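Sb(V)-As(V) reductase (Leishmania major, PDB 2J6P) probably reduces pentavalent arsenate and antimonate, using a rhodanese-like domain related to the Cdc25 phosphatases. Local coordinates at residues 8-13 / 115-120; 25-30 / 72-77; 29-34 / 79-84. All coordinates share one frame; numbering follows the deposited sequence.

Contact 1: 8-13 / 115-120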
loop_
_atom_site.group_PDB
_atom_site.type_symbol
_atom_site.label_atom_id
_atom_site.label_comp_id
_atom_site.label_asym_id
_atom_site.label_seq_id
_atom_site.Cartn_x
_atom_site.Cartn_y
_atom_site.Cartn_z
ATOM N N LYS A 8 12.299 20.292 -2.446
ATOM C CA LYS A 8 11.099 20.480 -3.265
ATOM C C LYS A 8 11.442 20.365 -4.699
ATOM O O LYS A 8 12.596 20.498 -5.023
ATOM C CB LYS A 8 10.590 21.902 -3.109
ATOM C CG LYS A 8 10.379 22.303 -1.586
ATOM C CD LYS A 8 10.162 23.822 -1.570
ATOM C CE LYS A 8 9.125 24.044 -0.494
ATOM N NZ LYS A 8 9.389 25.143 0.522
ATOM N N PRO A 9 10.414 20.139 -5.572
ATOM C CA PRO A 9 10.659 20.007 -6.977
ATOM C C PRO A 9 11.323 21.246 -7.519
ATOM O O PRO A 9 12.180 21.081 -8.369
ATOM C CB PRO A 9 9.296 19.841 -7.597
ATOM C CG PRO A 9 8.436 19.455 -6.514
ATOM C CD PRO A 9 8.989 19.917 -5.249
ATOM N N GLU A 10 10.969 22.442 -7.058
ATOM C CA GLU A 10 11.592 23.662 -7.667
ATOM C C GLU A 10 13.049 23.635 -7.409
ATOM O O GLU A 10 13.815 24.056 -8.268
ATOM C CB GLU A 10 11.035 24.994 -7.029
ATOM C CG GLU A 10 9.545 25.177 -7.065
ATOM C CD GLU A 10 8.791 24.412 -5.867
ATOM O OE1 GLU A 10 8.911 23.204 -5.677
ATOM O OE2 GLU A 10 8.160 25.068 -5.049
ATOM N N GLU A 11 13.424 23.245 -6.172
ATOM C CA GLU A 11 14.779 23.160 -5.730
ATOM C C GLU A 11 15.586 22.123 -6.499
ATOM O O GLU A 11 16.748 22.359 -6.773
ATOM C CB GLU A 11 14.818 22.853 -4.251
ATOM C CG GLU A 11 14.147 23.977 -3.343
ATOM C CD GLU A 11 14.228 23.605 -1.865
ATOM O OE1 GLU A 11 13.974 22.412 -1.460
ATOM O OE2 GLU A 11 14.581 24.494 -1.052
ATOM N N LEU A 12 14.983 20.969 -6.845
ATOM C CA LEU A 12 15.627 20.016 -7.702
ATOM C C LEU A 12 15.817 20.567 -9.154
ATOM O O LEU A 12 16.824 20.350 -9.765
ATOM C CB LEU A 12 14.779 18.699 -7.810
ATOM C CG LEU A 12 15.388 17.588 -8.726
ATOM C CD1 LEU A 12 16.819 17.166 -8.302
ATOM C CD2 LEU A 12 14.427 16.311 -8.739
ATOM N N VAL A 13 14.850 21.247 -9.704
ATOM C CA VAL A 13 15.070 21.803 -11.025
ATOM C C VAL A 13 16.288 22.819 -11.052
ATOM O O VAL A 13 17.095 22.827 -12.028
ATOM C CB VAL A 13 13.734 22.502 -11.474
ATOM C CG1 VAL A 13 13.952 23.437 -12.714
ATOM C CG2 VAL A 13 12.623 21.410 -11.719
ATOM N N HIS A 115 3.756 16.814 -12.160
ATOM C CA HIS A 115 2.601 17.696 -12.089
ATOM C C HIS A 115 3.069 19.168 -12.191
ATOM O O HIS A 115 2.434 19.980 -12.898
ATOM C CB HIS A 115 1.774 17.517 -10.824
ATOM C CG HIS A 115 0.636 18.486 -10.725
ATOM N ND1 HIS A 115 -0.558 18.270 -11.371
ATOM C CD2 HIS A 115 0.506 19.673 -10.071
ATOM C CE1 HIS A 115 -1.385 19.280 -11.107
ATOM N NE2 HIS A 115 -0.763 20.126 -10.316
ATOM N N MET A 116 4.190 19.481 -11.564
ATOM C CA MET A 116 4.566 20.874 -11.575
ATOM C C MET A 116 5.221 21.278 -12.877
ATOM O O MET A 116 5.133 22.398 -13.281
ATOM C CB MET A 116 5.499 21.180 -10.444
ATOM C CG MET A 116 5.876 22.756 -10.310
ATOM S SD MET A 116 6.853 22.933 -8.752
ATOM C CE MET A 116 5.603 23.164 -7.495
ATOM N N TYR A 117 5.916 20.367 -13.532
ATOM C CA TYR A 117 6.839 20.767 -14.545
ATOM C C TYR A 117 6.576 20.149 -15.829
ATOM O O TYR A 117 7.254 20.475 -16.833
ATOM C CB TYR A 117 8.285 20.400 -14.114
ATOM C CG TYR A 117 8.810 21.474 -13.175
ATOM C CD1 TYR A 117 8.899 21.262 -11.804
ATOM C CD2 TYR A 117 9.136 22.731 -13.671
ATOM C CE1 TYR A 117 9.317 22.285 -10.929
ATOM C CE2 TYR A 117 9.541 23.777 -12.834
ATOM C CZ TYR A 117 9.613 23.529 -11.494
ATOM O OH TYR A 117 10.019 24.545 -10.765
ATOM N N GLY A 118 5.725 19.141 -15.832
ATOM C CA GLY A 118 5.582 18.351 -17.072
ATOM C C GLY A 118 5.190 19.184 -18.270
ATOM O O GLY A 118 5.592 18.876 -19.416
ATOM N N ASP A 119 4.392 20.207 -18.040
ATOM C CA ASP A 119 3.836 20.928 -19.169
ATOM C C ASP A 119 4.678 22.155 -19.508
ATOM O O ASP A 119 4.501 22.719 -20.529
ATOM C CB ASP A 119 2.337 21.288 -18.980
ATOM C CG ASP A 119 2.112 22.157 -17.797
ATOM O OD1 ASP A 119 3.049 22.818 -17.346
ATOM O OD2 ASP A 119 1.003 22.179 -17.269
ATOM N N VAL A 120 5.620 22.537 -18.652
ATOM C CA VAL A 120 6.442 23.634 -18.963
ATOM C C VAL A 120 7.901 23.328 -19.070
ATOM O O VAL A 120 8.623 24.109 -19.646
ATOM C CB VAL A 120 6.219 24.771 -18.017
ATOM C CG1 VAL A 120 4.874 25.311 -18.368
ATOM C CG2 VAL A 120 6.261 24.336 -16.550
#
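With its CG turned opposite the carbonyl carbon (chi1 -82°), Tyr117 swings its ring toward the helix of Val13, which has CG1 anti to the backbone N (chi1 166°), leaving CG2 opposite the carbonyl carbon and over the ring. The contact is helix packing in a rhodanese-like alpha/beta fold: helix 9-17, entered just after strand 5-7, lies against helix 109-117 near Met116 and Tyr117, on the side of the parallel sheet that carries Val72. Val13 CG2 sits 3.6 Å from the centroid of the Tyr117 ring, only 16° off the normal, a CH-pi contact; beta-branched valine offers a methyl close to its backbone, which suits a ring lying near the helix. Met116 lies on the other side of the same ring, its CG displaced toward the rim, so the tyrosine is held between two aliphatic groups. Pro9 adds its CB at 4.1 Å from Tyr117 CE1; proline suits this first turn of the helix, where no earlier carbonyl waits for an N-H. Phe113, earlier on helix 109-117, also packs on Pro9 and Val13. Toward solvent the character changes. Glu10 bends at its second torsion and crosses Met116 at about a right angle, the flexible thioether lying against its carboxylate without a hydrogen bond. At the start of the helix, Lys8 N donates to Glu11 OE1 at 2.9 Å, as in one half of a capping box. Tyr117 OH ends 3.6 Å from Glu10 CA.

Contact 2: 25-30 / 72-77. With SO4 (sulfate ion), chain I.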
loop_
_atom_site.group_PDB
_atom_site.type_symbol
_atom_site.label_atom_id
_atom_site.label_comp_id
_atom_site.label_asym_id
_atom_site.label_seq_id
_atom_site.Cartn_x
_atom_site.Cartn_y
_atom_site.Cartn_z
ATOM N N ALA A 25 25.302 16.140 -8.403
ATOM C CA ALA A 25 23.967 15.635 -7.977
ATOM C C ALA A 25 23.681 14.281 -8.592
ATOM O O ALA A 25 24.089 13.992 -9.773
ATOM C CB ALA A 25 22.788 16.671 -8.182
ATOM N N ALA A 26 23.089 13.399 -7.803
ATOM C CA ALA A 26 22.572 12.158 -8.359
ATOM C C ALA A 26 21.082 12.016 -7.990
ATOM O O ALA A 26 20.668 12.459 -6.898
ATOM C CB ALA A 26 23.380 10.936 -7.791
ATOM N N VAL A 27 20.301 11.379 -8.885
ATOM C CA VAL A 27 18.810 11.253 -8.717
ATOM C C VAL A 27 18.634 9.759 -8.597
ATOM O O VAL A 27 19.101 9.041 -9.445
ATOM C CB VAL A 27 18.034 11.837 -9.832
ATOM C CG1 VAL A 27 16.486 11.560 -9.651
ATOM C CG2 VAL A 27 18.286 13.297 -9.829
ATOM N N ILE A 28 18.142 9.305 -7.451
ATOM C CA ILE A 28 17.988 7.833 -7.165
ATOM C C ILE A 28 16.464 7.549 -7.285
ATOM O O ILE A 28 15.673 8.061 -6.547
ATOM C CB ILE A 28 18.521 7.429 -5.854
ATOM C CG1 ILE A 28 19.922 8.090 -5.598
ATOM C CG2 ILE A 28 18.390 5.804 -5.656
ATOM C CD1 ILE A 28 20.982 7.670 -6.539
ATOM N N ASP A 29 16.084 6.853 -8.326
ATOM C CA ASP A 29 14.695 6.570 -8.542
ATOM C C ASP A 29 14.398 5.197 -7.838
ATOM O O ASP A 29 15.007 4.202 -8.177
ATOM C CB ASP A 29 14.525 6.347 -10.015
ATOM C CG ASP A 29 13.050 6.070 -10.429
ATOM O OD1 ASP A 29 12.153 5.699 -9.602
ATOM O OD2 ASP A 29 12.849 6.231 -11.652
ATOM N N CYS A 30 13.478 5.183 -6.887
ATOM C CA CYS A 30 13.283 3.980 -6.065
ATOM C C CYS A 30 12.090 3.211 -6.465
ATOM O O CYS A 30 11.690 2.321 -5.703
ATOM C CB CYS A 30 13.031 4.397 -4.592
ATOM S SG CYS A 30 14.567 5.308 -3.946
ATOM N N VAL A 72 19.473 12.538 -4.372
ATOM C CA VAL A 72 18.057 12.898 -4.228
ATOM C C VAL A 72 17.220 11.613 -4.565
ATOM O O VAL A 72 17.237 11.087 -5.682
ATOM C CB VAL A 72 17.692 14.026 -5.211
ATOM C CG1 VAL A 72 16.195 14.375 -5.099
ATOM C CG2 VAL A 72 18.517 15.351 -4.875
ATOM N N PHE A 73 16.582 11.064 -3.553
ATOM C CA PHE A 73 15.807 9.868 -3.705
ATOM C C PHE A 73 14.357 10.312 -4.073
ATOM O O PHE A 73 13.790 11.208 -3.418
ATOM C CB PHE A 73 15.830 9.162 -2.374
ATOM C CG PHE A 73 17.212 8.420 -2.108
ATOM C CD1 PHE A 73 18.355 9.148 -1.854
ATOM C CD2 PHE A 73 17.296 6.999 -2.226
ATOM C CE1 PHE A 73 19.622 8.503 -1.731
ATOM C CE2 PHE A 73 18.491 6.336 -2.012
ATOM C CZ PHE A 73 19.687 7.105 -1.876
ATOM N N HIS A 74 13.762 9.652 -5.069
ATOM C CA HIS A 74 12.295 9.844 -5.265
ATOM C C HIS A 74 11.646 8.501 -5.625
ATOM O O HIS A 74 12.279 7.560 -6.087
ATOM C CB HIS A 74 12.031 10.906 -6.369
ATOM C CG HIS A 74 12.244 10.350 -7.763
ATOM N ND1 HIS A 74 11.266 9.632 -8.427
ATOM C CD2 HIS A 74 13.306 10.442 -8.630
ATOM C CE1 HIS A 74 11.715 9.313 -9.655
ATOM N NE2 HIS A 74 12.960 9.772 -9.795
ATOM N N CYS A 75 10.353 8.443 -5.470
ATOM C CA CYS A 75 9.632 7.307 -6.053
ATOM C C CYS A 75 8.399 7.911 -6.727
ATOM O O CYS A 75 8.571 8.921 -7.434
ATOM C CB CYS A 75 9.370 6.202 -5.042
ATOM S SG CYS A 75 8.388 6.715 -3.611
ATOM N N ALA A 76 7.206 7.354 -6.558
ATOM C CA ALA A 76 5.998 7.962 -7.205
ATOM C C ALA A 76 5.475 9.067 -6.331
ATOM O O ALA A 76 5.194 10.134 -6.854
ATOM C CB ALA A 76 4.819 6.888 -7.552
ATOM N N GLN A 77 5.287 8.798 -5.021
ATOM C CA GLN A 77 4.752 9.848 -4.116
ATOM C C GLN A 77 5.751 10.256 -3.156
ATOM O O GLN A 77 5.534 11.238 -2.439
ATOM C CB GLN A 77 3.527 9.305 -3.364
ATOM C CG GLN A 77 2.323 9.002 -4.403
ATOM C CD GLN A 77 1.066 8.522 -3.700
ATOM O OE1 GLN A 77 0.798 8.864 -2.548
ATOM N NE2 GLN A 77 0.293 7.715 -4.393
HETATM S S SO4 I . 4.772 5.665 -2.598
HETATM O O1 SO4 I . 5.682 4.544 -2.357
HETATM O O2 SO4 I . 5.286 6.812 -1.763
HETATM O O3 SO4 I . 3.359 5.404 -2.233
HETATM O O4 SO4 I . 4.804 5.939 -3.997
HETATM O O HOH W 1 13.554 9.412 -12.307
#
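Phe73 and Ile28 point the same way from neighbouring strands, and the flat of the phenylalanine ring receives Ile28 CB almost over its centre, 3.9 Å from the centroid. The isoleucine branch CG2 rests beside Phe73 CE2, while Cys30 SG comes in at the ring edge, 3.6 Å from Phe73 CD2, as a sulfur-aromatic contact. Bulky apolar groups suit this side of the sheet, where helix 81-96 packs on Phe73 through Ala86 and Phe89, and Met46 touches Ile28. On the side of Val27 and Asp29 the partner is His74. Val27 CG1 touches the imidazole edge 3.5 Å from His74 CD2, and Asp29 CA lies over one face. The Asp29 carboxylate, whose main partner is Arg31, passes beside the ring, its CG 3.6 Å from His74 CE1.

These side chains are set in register by parallel strand pairing at the centre of the rhodanese-like sheet. Val72 N and His74 N donate to Ala26 O and Ile28 O, and Ile28 N and Cys30 N return bonds to Val72 O and His74 O, the last at 2.8 Å continuing beyond the end of strand 25-29. Further out, His74 and Cys75 begin the HCX5R signature shared with Cdc25 phosphatases, and Gln77 N donates to sulfate O4 at 3.1 Å.

His74 tucks its ring between its own N and carbonyl carbon (chi1 77°), which lets ND1 donate to Cys75 O at 3.0 Å, almost straight and in the ring plane. With NE2 turned to a water, this in-plane bond would fix the turn of the ring and probably helps hold the start of the anion-binding loop.

Contact 3: 29-34 / 79-84. With SO4 (sulfate ion), chain I.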
loop_
_atom_site.group_PDB
_atom_site.type_symbol
_atom_site.label_atom_id
_atom_site.label_comp_id
_atom_site.label_asym_id
_atom_site.label_seq_id
_atom_site.Cartn_x
_atom_site.Cartn_y
_atom_site.Cartn_z
ATOM N N ASP A 29 16.084 6.853 -8.326
ATOM C CA ASP A 29 14.695 6.570 -8.542
ATOM C C ASP A 29 14.398 5.197 -7.838
ATOM O O ASP A 29 15.007 4.202 -8.177
ATOM C CB ASP A 29 14.525 6.347 -10.015
ATOM C CG ASP A 29 13.050 6.070 -10.429
ATOM O OD1 ASP A 29 12.153 5.699 -9.602
ATOM O OD2 ASP A 29 12.849 6.231 -11.652
ATOM N N CYS A 30 13.478 5.183 -6.887
ATOM C CA CYS A 30 13.283 3.980 -6.065
ATOM C C CYS A 30 12.090 3.211 -6.465
ATOM O O CYS A 30 11.690 2.321 -5.703
ATOM C CB CYS A 30 13.031 4.397 -4.592
ATOM S SG CYS A 30 14.567 5.308 -3.946
ATOM N N ARG A 31 11.531 3.523 -7.654
ATOM C CA ARG A 31 10.347 2.836 -8.222
ATOM C C ARG A 31 10.614 1.434 -8.700
ATOM O O ARG A 31 11.752 1.048 -8.850
ATOM C CB ARG A 31 9.696 3.668 -9.312
ATOM C CG ARG A 31 8.860 4.848 -8.637
ATOM C CD ARG A 31 8.419 5.849 -9.821
ATOM N NE ARG A 31 9.586 6.224 -10.648
ATOM C CZ ARG A 31 9.464 6.975 -11.707
ATOM N NH1 ARG A 31 8.225 7.421 -12.024
ATOM N NH2 ARG A 31 10.516 7.310 -12.408
ATOM N N ASP A 32 9.550 0.649 -8.945
ATOM C CA ASP A 32 9.768 -0.725 -9.359
ATOM C C ASP A 32 9.056 -1.088 -10.702
ATOM O O ASP A 32 9.666 -0.924 -11.753
ATOM C CB ASP A 32 9.411 -1.722 -8.161
ATOM C CG ASP A 32 8.087 -1.356 -7.447
ATOM O OD1 ASP A 32 8.124 -0.778 -6.306
ATOM O OD2 ASP A 32 6.964 -1.632 -8.018
ATOM N N SER A 33 7.826 -1.536 -10.659
ATOM C CA SER A 33 7.128 -1.855 -11.906
ATOM C C SER A 33 6.416 -0.615 -12.409
ATOM O O SER A 33 5.852 -0.666 -13.476
ATOM C CB SER A 33 6.049 -2.957 -11.681
ATOM O OG SER A 33 5.244 -2.550 -10.565
ATOM N N ASP A 34 6.424 0.473 -11.619
ATOM C CA ASP A 34 5.796 1.749 -12.108
ATOM C C ASP A 34 6.882 2.735 -12.512
ATOM O O ASP A 34 6.599 3.905 -12.779
ATOM C CB ASP A 34 4.911 2.397 -11.010
ATOM C CG ASP A 34 5.710 2.706 -9.718
ATOM O OD1 ASP A 34 6.759 2.041 -9.464
ATOM O OD2 ASP A 34 5.301 3.561 -8.911
ATOM N N LEU A 79 6.473 8.716 -0.413
ATOM C CA LEU A 79 5.871 8.532 0.936
ATOM C C LEU A 79 6.378 7.241 1.541
ATOM O O LEU A 79 6.619 7.224 2.746
ATOM C CB LEU A 79 4.338 8.487 0.943
ATOM C CG LEU A 79 3.560 9.767 0.447
ATOM C CD1 LEU A 79 2.151 9.480 0.797
ATOM C CD2 LEU A 79 3.996 11.124 1.268
ATOM N N VAL A 80 6.663 6.254 0.689
ATOM C CA VAL A 80 7.093 4.948 1.202
ATOM C C VAL A 80 8.436 4.595 0.585
ATOM O O VAL A 80 9.442 4.464 1.282
ATOM C CB VAL A 80 6.032 3.796 0.891
ATOM C CG1 VAL A 80 6.598 2.359 1.382
ATOM C CG2 VAL A 80 4.603 4.212 1.552
ATOM N N ARG A 81 8.476 4.453 -0.734
ATOM C CA ARG A 81 9.689 3.827 -1.281
ATOM C C ARG A 81 10.879 4.743 -1.237
ATOM O O ARG A 81 11.971 4.262 -1.001
ATOM C CB ARG A 81 9.457 3.252 -2.716
ATOM C CG ARG A 81 8.526 2.079 -2.558
ATOM C CD ARG A 81 7.965 1.563 -3.895
ATOM N NE ARG A 81 7.096 2.644 -4.404
ATOM C CZ ARG A 81 6.794 2.779 -5.685
ATOM N NH1 ARG A 81 7.137 1.852 -6.571
ATOM N NH2 ARG A 81 6.099 3.810 -6.050
ATOM N N ALA A 82 10.709 6.059 -1.485
ATOM C CA ALA A 82 11.923 6.947 -1.524
ATOM C C ALA A 82 12.463 7.108 -0.107
ATOM O O ALA A 82 13.666 7.068 0.144
ATOM C CB ALA A 82 11.548 8.343 -2.180
ATOM N N PRO A 83 11.606 7.449 0.860
ATOM C CA PRO A 83 12.249 7.546 2.173
ATOM C C PRO A 83 12.866 6.283 2.748
ATOM O O PRO A 83 13.831 6.353 3.506
ATOM C CB PRO A 83 11.103 8.124 3.083
ATOM C CG PRO A 83 9.910 7.913 2.393
ATOM C CD PRO A 83 10.234 8.012 0.891
ATOM N N LYS A 84 12.255 5.125 2.471
ATOM C CA LYS A 84 12.893 3.866 2.839
ATOM C C LYS A 84 14.235 3.682 2.182
ATOM O O LYS A 84 15.144 3.348 2.901
ATOM C CB LYS A 84 12.031 2.627 2.528
ATOM C CG LYS A 84 10.854 2.536 3.550
ATOM C CD LYS A 84 10.037 1.355 3.063
ATOM C CE LYS A 84 10.078 0.280 4.071
ATOM N NZ LYS A 84 8.858 0.377 4.937
HETATM S S SO4 I . 4.772 5.665 -2.598
HETATM O O1 SO4 I . 5.682 4.544 -2.357
HETATM O O2 SO4 I . 5.286 6.812 -1.763
HETATM O O3 SO4 I . 3.359 5.404 -2.233
HETATM O O4 SO4 I . 4.804 5.939 -3.997
#
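The guanidinium of Arg81 is used along its edge: Asp32, Asp34 and sulfate O1 all lie close to its plane, while Arg31 CA approaches obliquely. Asp34 meets it end-on, the two flat groups turned 28° apart, with Arg81 NH1 to Asp34 OD1 at 2.9 Å and Arg81 NH2 to Asp34 OD2 at 3.0 Å, both on the syn side of the carboxylate. Asp32 crosses at about a right angle; Arg81 NH1 reaches its OD1 at 2.8 Å from well above the carboxylate plane. One nitrogen is therefore shared by two acids, which fixes the rotation of the guanidinium.

A bend at the third torsion (chi3 -67°) lets the same arginine turn NE toward the anion, where Arg81 NE donates nearly straight to sulfate O1 at 3.1 Å and NH2 donates to O4; Arg81 N also grips O1. Arg81 closes the HCX5R loop. The sulfate, probably from the crystallisation liquor, lies in a loop like the phosphate cradle of Cdc25 enzymes, consistent with the site of the substrate oxyanion; a buffer sulfonate (HEPES) uses several of the same donors. Sulfate O2 accepts from Leu79 N and, at 2.9 Å, from Val80 N. Leu79 and the N-cap residue Val80 lead into helix 81-96, whose dipole would probably favour the negative charge.

The loop carrying the acids is itself well braced. Asp34 OD1 also accepts Asp32 N, and Asp29 OD1 accepts Arg31 N in an Asx turn while Arg31 grips the carboxylate side-on through NE and NH2. Ser33 OG hydrogen-bonds Glu111 of a neighbouring subunit. Where the two backbones come nearest, both residues are small, and Cys30 SG lies 3.9 Å from Ala82 CA.

How the contacts relate
Contacts 2 and 3 form one unit around the anion site, their centres about 8 Å apart and both reaching the sulfate. Asp29 and Cys30 belong to both: strand 25-29 pairs with strand 70-74, and the loop after it supplies the acids for Arg81. Cys75 SG lies 3.2 Å from Ala82 N, so the cysteine of the signature loop abuts the first turn of the helix that follows it, and His74 CE1 packs 3.6 Å from Arg31 NH2. Contact 1 lies away from the anion site, its centre about 14 Å from that of contact 2 and about 18 Å from that of contact 3, but touches contact 2 through Leu12 CD1, 4.2 Å from Val72 CG2.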